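PDB 4ZR1: ceramide very long chain fatty acid hydroxylase SCS7 from Saccharomyces cerevisiae, which hydroxylates the very long chain fatty acids of sphingolipids, and is thought to act at C-2 of the acyl chain in dihydroceramides and phytoceramides. Local coordinates for residues R186-P191 with C227-H232. Numbering follows the deposited sequence.
Sequences RLVMPP and CYDECH. With ZN (zinc ion), chain C; BOG (octyl beta-D-glucopyranoside), chain E; BOG (octyl beta-D-glucopyranoside), chain G.
At the dizinc site of this membrane hydroxylase, L187 of the loop leading into transmembrane helix 191-208 lies against the zinc ligand H232 of transmembrane helix 211-236. The CD2 methyl of L187 sits over one face of the imidazole, 3.7 Å from the ring centroid and 21° off its normal. It is shifted toward the rim, and its nearest ring atom is ND1 of H232. With CG anti to the backbone N (chi1 -174°), the H232 ring extends from the helix past L187, and its NE2 reaches the zinc ion at 2.3 Å. H177, H236, H251 and H255 complete that site.

One helical turn earlier, D229 accepts a hydrogen bond from the loop. The amide N of M189 donates it, nearly straight (173°), to OD2 of D229 at 2.9 Å. The donor comes from the syn side, tilted out of the carboxylate plane. The carboxylate also packs on V188, with OD1 of D229 3.3 Å from CA of V188. CG of M189 lies 3.4 Å from OD2 of D229, and the two side chains meet at about a right angle.

A bound octyl glucoside lies along the loop. Its O3 donates a hydrogen bond to the carbonyl O of L187 at 2.7 Å, and its O2 donates one to O of R186.

The buried D229 carboxylate thus ties the loop to the metal-bearing helix. Its likely negative charge would strengthen the hydrogen bond from the M189 amide, which anchors the loop at this point, while the leucine methyl gives one face of the zinc-bound imidazole a nonpolar neighbour.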
ATOM      1  N   ARG A 186      -6.896   2.818   7.065  1.00 63.35           N
ATOM      2  CA  ARG A 186      -6.740   2.916   5.620  1.00 58.45           C
ATOM      3  C   ARG A 186      -5.387   2.402   5.166  1.00 69.78           C
ATOM      4  O   ARG A 186      -4.786   2.948   4.243  1.00 73.85           O
ATOM      5  CB  ARG A 186      -6.915   4.363   5.148  1.00 68.40           C
ATOM      6  CG  ARG A 186      -8.345   4.741   4.812  1.00 68.51           C
ATOM      7  CD  ARG A 186      -9.183   4.872   6.062  1.00 68.61           C
ATOM      8  NE  ARG A 186     -10.514   5.366   5.741  1.00 77.95           N
ATOM      9  CZ  ARG A 186     -10.881   6.641   5.827  1.00 74.01           C
ATOM     10  NH1 ARG A 186     -10.020   7.571   6.244  1.00 58.80           N
ATOM     11  NH2 ARG A 186     -12.118   6.988   5.498  1.00 60.25           N
ATOM     12  N   LEU A 187      -4.903   1.356   5.822  1.00 69.67           N
ATOM     13  CA  LEU A 187      -3.628   0.766   5.458  1.00 62.87           C
ATOM     14  C   LEU A 187      -3.860  -0.566   4.749  1.00 70.11           C
ATOM     15  O   LEU A 187      -3.525  -0.713   3.574  1.00 67.48           O
ATOM     16  CB  LEU A 187      -2.740   0.601   6.698  1.00 58.27           C
ATOM     17  CG  LEU A 187      -1.277   0.191   6.519  1.00 65.05           C
ATOM     18  CD1 LEU A 187      -0.442   0.571   7.737  1.00 68.15           C
ATOM     19  CD2 LEU A 187      -1.178  -1.304   6.280  1.00 63.59           C
ATOM     20  N   VAL A 188      -4.425  -1.543   5.453  1.00 65.97           N
ATOM     21  CA  VAL A 188      -4.634  -2.833   4.817  1.00 60.66           C
ATOM     22  C   VAL A 188      -5.732  -2.714   3.780  1.00 65.55           C
ATOM     23  O   VAL A 188      -6.482  -1.742   3.756  1.00 77.44           O
ATOM     24  CB  VAL A 188      -4.983  -3.942   5.813  1.00 57.58           C
ATOM     25  CG1 VAL A 188      -3.945  -3.982   6.952  1.00 58.15           C
ATOM     26  CG2 VAL A 188      -6.388  -3.768   6.340  1.00 54.24           C
ATOM     27  N   MET A 189      -5.800  -3.703   2.904  1.00 69.13           N
ATOM     28  CA  MET A 189      -6.716  -3.663   1.785  1.00 73.60           C
ATOM     29  C   MET A 189      -8.093  -4.070   2.237  1.00 70.56           C
ATOM     30  O   MET A 189      -8.253  -5.045   2.959  1.00 69.74           O
ATOM     31  CB  MET A 189      -6.253  -4.591   0.668  1.00 81.15           C
ATOM     32  CG  MET A 189      -4.838  -4.342   0.207  1.00 94.49           C
ATOM     33  SD  MET A 189      -4.479  -5.387  -1.207  1.00133.33           S
ATOM     34  CE  MET A 189      -6.017  -5.197  -2.084  1.00106.45           C
ATOM     35  N   PRO A 190      -9.102  -3.315   1.820  1.00 65.69           N
ATOM     36  CA  PRO A 190     -10.472  -3.751   2.082  1.00 63.04           C
ATOM     37  C   PRO A 190     -10.795  -4.972   1.235  1.00 60.17           C
ATOM     38  O   PRO A 190     -10.374  -5.009   0.079  1.00 62.86           O
ATOM     39  CB  PRO A 190     -11.307  -2.534   1.670  1.00 70.18           C
ATOM     40  CG  PRO A 190     -10.459  -1.781   0.767  1.00 62.45           C
ATOM     41  CD  PRO A 190      -9.053  -1.974   1.224  1.00 62.35           C
ATOM     42  N   PRO A 191     -11.508  -5.966   1.802  1.00 58.34           N
ATOM     43  CA  PRO A 191     -11.748  -7.201   1.043  1.00 61.00           C
ATOM     44  C   PRO A 191     -12.469  -6.925  -0.270  1.00 66.62           C
ATOM     45  O   PRO A 191     -12.202  -7.588  -1.275  1.00 76.11           O
ATOM     46  CB  PRO A 191     -12.595  -8.051   2.000  1.00 53.78           C
ATOM     47  CG  PRO A 191     -12.213  -7.569   3.362  1.00 52.76           C
ATOM     48  CD  PRO A 191     -11.910  -6.095   3.214  1.00 51.86           C
ATOM     49  N   CYS A 227       0.259 -12.353   5.020  1.00 60.77           N
ATOM     50  CA  CYS A 227       1.484 -12.020   5.730  1.00 61.56           C
ATOM     51  C   CYS A 227       1.951 -10.618   5.362  1.00 62.10           C
ATOM     52  O   CYS A 227       2.350  -9.850   6.232  1.00 68.17           O
ATOM     53  CB  CYS A 227       2.574 -13.048   5.434  1.00 72.57           C
ATOM     54  SG  CYS A 227       2.223 -14.693   6.104  1.00 72.64           S
ATOM     55  N   TYR A 228       1.888 -10.289   4.074  1.00 58.92           N
ATOM     56  CA  TYR A 228       2.245  -8.956   3.586  1.00 62.23           C
ATOM     57  C   TYR A 228       1.488  -7.793   4.260  1.00 73.56           C
ATOM     58  O   TYR A 228       2.111  -6.846   4.756  1.00 79.22           O
ATOM     59  CB  TYR A 228       2.021  -8.879   2.069  1.00 66.59           C
ATOM     60  CG  TYR A 228       1.761  -7.465   1.571  1.00 69.35           C
ATOM     61  CD1 TYR A 228       2.810  -6.572   1.370  1.00 68.59           C
ATOM     62  CD2 TYR A 228       0.467  -7.026   1.303  1.00 63.32           C
ATOM     63  CE1 TYR A 228       2.578  -5.280   0.924  1.00 58.46           C
ATOM     64  CE2 TYR A 228       0.225  -5.749   0.853  1.00 57.82           C
ATOM     65  CZ  TYR A 228       1.284  -4.873   0.671  1.00 62.48           C
ATOM     66  OH  TYR A 228       1.044  -3.587   0.224  1.00 71.11           O
ATOM     67  N   ASP A 229       0.155  -7.855   4.261  1.00 62.99           N
ATOM     68  CA  ASP A 229      -0.672  -6.737   4.718  1.00 62.63           C
ATOM     69  C   ASP A 229      -0.558  -6.581   6.221  1.00 70.03           C
ATOM     70  O   ASP A 229      -0.559  -5.464   6.730  1.00 73.19           O
ATOM     71  CB  ASP A 229      -2.140  -6.939   4.331  1.00 64.26           C
ATOM     72  CG  ASP A 229      -2.760  -5.711   3.634  1.00 78.16           C
ATOM     73  OD1 ASP A 229      -2.127  -4.627   3.565  1.00 85.31           O
ATOM     74  OD2 ASP A 229      -3.908  -5.846   3.147  1.00 70.96           O
ATOM     75  N   GLU A 230      -0.480  -7.708   6.929  1.00 70.55           N
ATOM     76  CA  GLU A 230      -0.250  -7.693   8.369  1.00 65.25           C
ATOM     77  C   GLU A 230       1.127  -7.130   8.658  1.00 68.23           C
ATOM     78  O   GLU A 230       1.278  -6.232   9.479  1.00 72.20           O
ATOM     79  CB  GLU A 230      -0.390  -9.087   8.959  1.00 58.82           C
ATOM     80  CG  GLU A 230      -1.799  -9.626   8.842  1.00 72.69           C
ATOM     81  CD  GLU A 230      -2.829  -8.680   9.433  1.00 71.87           C
ATOM     82  OE1 GLU A 230      -2.886  -8.542  10.665  1.00 74.55           O
ATOM     83  OE2 GLU A 230      -3.570  -8.056   8.659  1.00 79.09           O
ATOM     84  N   CYS A 231       2.133  -7.648   7.960  1.00 64.31           N
ATOM     85  CA  CYS A 231       3.463  -7.081   8.062  1.00 67.88           C
ATOM     86  C   CYS A 231       3.394  -5.577   7.790  1.00 79.33           C
ATOM     87  O   CYS A 231       3.819  -4.766   8.621  1.00 76.79           O
ATOM     88  CB  CYS A 231       4.430  -7.756   7.092  1.00 60.43           C
ATOM     89  SG  CYS A 231       6.134  -7.157   7.243  1.00 74.87           S
ATOM     90  N   HIS A 232       2.828  -5.219   6.638  1.00 79.78           N
ATOM     91  CA  HIS A 232       2.698  -3.822   6.237  1.00 72.01           C
ATOM     92  C   HIS A 232       2.086  -2.967   7.337  1.00 66.30           C
ATOM     93  O   HIS A 232       2.607  -1.904   7.658  1.00 70.19           O
ATOM     94  CB  HIS A 232       1.856  -3.701   4.977  1.00 76.86           C
ATOM     95  CG  HIS A 232       1.801  -2.315   4.435  1.00 66.79           C
ATOM     96  ND1 HIS A 232       0.843  -1.900   3.541  1.00 78.79           N
ATOM     97  CD2 HIS A 232       2.598  -1.242   4.663  1.00 73.83           C
ATOM     98  CE1 HIS A 232       1.045  -0.628   3.243  1.00 78.80           C
ATOM     99  NE2 HIS A 232       2.100  -0.204   3.914  1.00 72.16           N
TER
HETATM  100 ZN    ZN C 401       3.215   1.804   4.071  1.00 81.14          ZN
HETATM  101  C1  BOG E 403      -6.501   1.151   0.252  1.00 99.27           C
HETATM  102  O1  BOG E 403      -7.688   1.474   0.944  1.00111.22           O
HETATM  103  C2  BOG E 403      -5.330   1.364   1.181  1.00 92.87           C
HETATM  104  O2  BOG E 403      -5.225   2.749   1.415  1.00 94.70           O
HETATM  105  C3  BOG E 403      -4.044   0.921   0.520  1.00 86.38           C
HETATM  106  O3  BOG E 403      -2.956   0.894   1.417  1.00 71.65           O
HETATM  107  C4  BOG E 403      -4.191  -0.419  -0.133  1.00 90.54           C
HETATM  108  O4  BOG E 403      -3.042  -0.627  -0.919  1.00102.93           O
HETATM  109  C5  BOG E 403      -5.409  -0.413  -1.017  1.00 96.87           C
HETATM  110  O5  BOG E 403      -6.544  -0.180  -0.212  1.00100.44           O
HETATM  111  C6  BOG E 403      -5.455  -1.756  -1.730  1.00100.38           C
HETATM  112  O6  BOG E 403      -6.769  -2.157  -2.049  1.00100.96           O
HETATM  113  C1' BOG E 403      -8.592   2.286   0.224  1.00103.99           C
HETATM  114  C2' BOG E 403      -9.823   2.596   1.051  1.00 91.02           C
HETATM  115  C3' BOG E 403     -10.978   2.874   0.109  1.00 90.45           C
HETATM  116  C4' BOG E 403     -12.149   1.943   0.360  1.00 89.65           C
HETATM  117  C5' BOG E 403     -12.846   1.607  -0.947  1.00 82.50           C
HETATM  118  C6' BOG E 403     -14.223   1.053  -0.668  1.00 81.12           C
HETATM  119  C7' BOG E 403     -14.850   0.552  -1.949  1.00 88.41           C
HETATM  120  C8' BOG E 403     -15.372   1.726  -2.745  1.00 92.06           C
HETATM  121  C1  BOG G 405       3.542  -6.756  18.221  1.00148.48           C
HETATM  122  O1  BOG G 405       3.392  -6.844  16.824  1.00136.50           O
HETATM  123  C2  BOG G 405       3.731  -5.306  18.598  1.00154.34           C
HETATM  124  O2  BOG G 405       4.919  -4.840  18.007  1.00156.60           O
HETATM  125  C3  BOG G 405       3.843  -5.153  20.097  1.00158.43           C
HETATM  126  O3  BOG G 405       3.784  -3.784  20.424  1.00158.19           O
HETATM  127  C4  BOG G 405       2.723  -5.902  20.783  1.00160.25           C
HETATM  128  O4  BOG G 405       2.989  -5.962  22.166  1.00161.57           O
HETATM  129  C5  BOG G 405       2.663  -7.308  20.232  1.00156.81           C
HETATM  130  O5  BOG G 405       2.387  -7.251  18.854  1.00152.94           O
HETATM  131  C6  BOG G 405       1.593  -8.106  20.946  1.00155.46           C
HETATM  132  O6  BOG G 405       0.533  -7.257  21.326  1.00154.59           O
HETATM  133  C1' BOG G 405       4.422  -7.524  16.143  1.00125.23           C
HETATM  134  C2' BOG G 405       3.857  -8.085  14.856  1.00120.36           C
HETATM  135  C3' BOG G 405       4.955  -8.685  14.006  1.00116.95           C
HETATM  136  C4' BOG G 405       4.380  -9.788  13.143  1.00114.96           C
HETATM  137  C5' BOG G 405       3.496  -9.202  12.065  1.00109.10           C
HETATM  138  C6' BOG G 405       3.870  -9.827  10.738  1.00106.76           C
HETATM  139  C7' BOG G 405       3.118 -11.125  10.533  1.00 96.29           C
HETATM  140  C8' BOG G 405       3.420 -11.641   9.146  1.00 88.34           C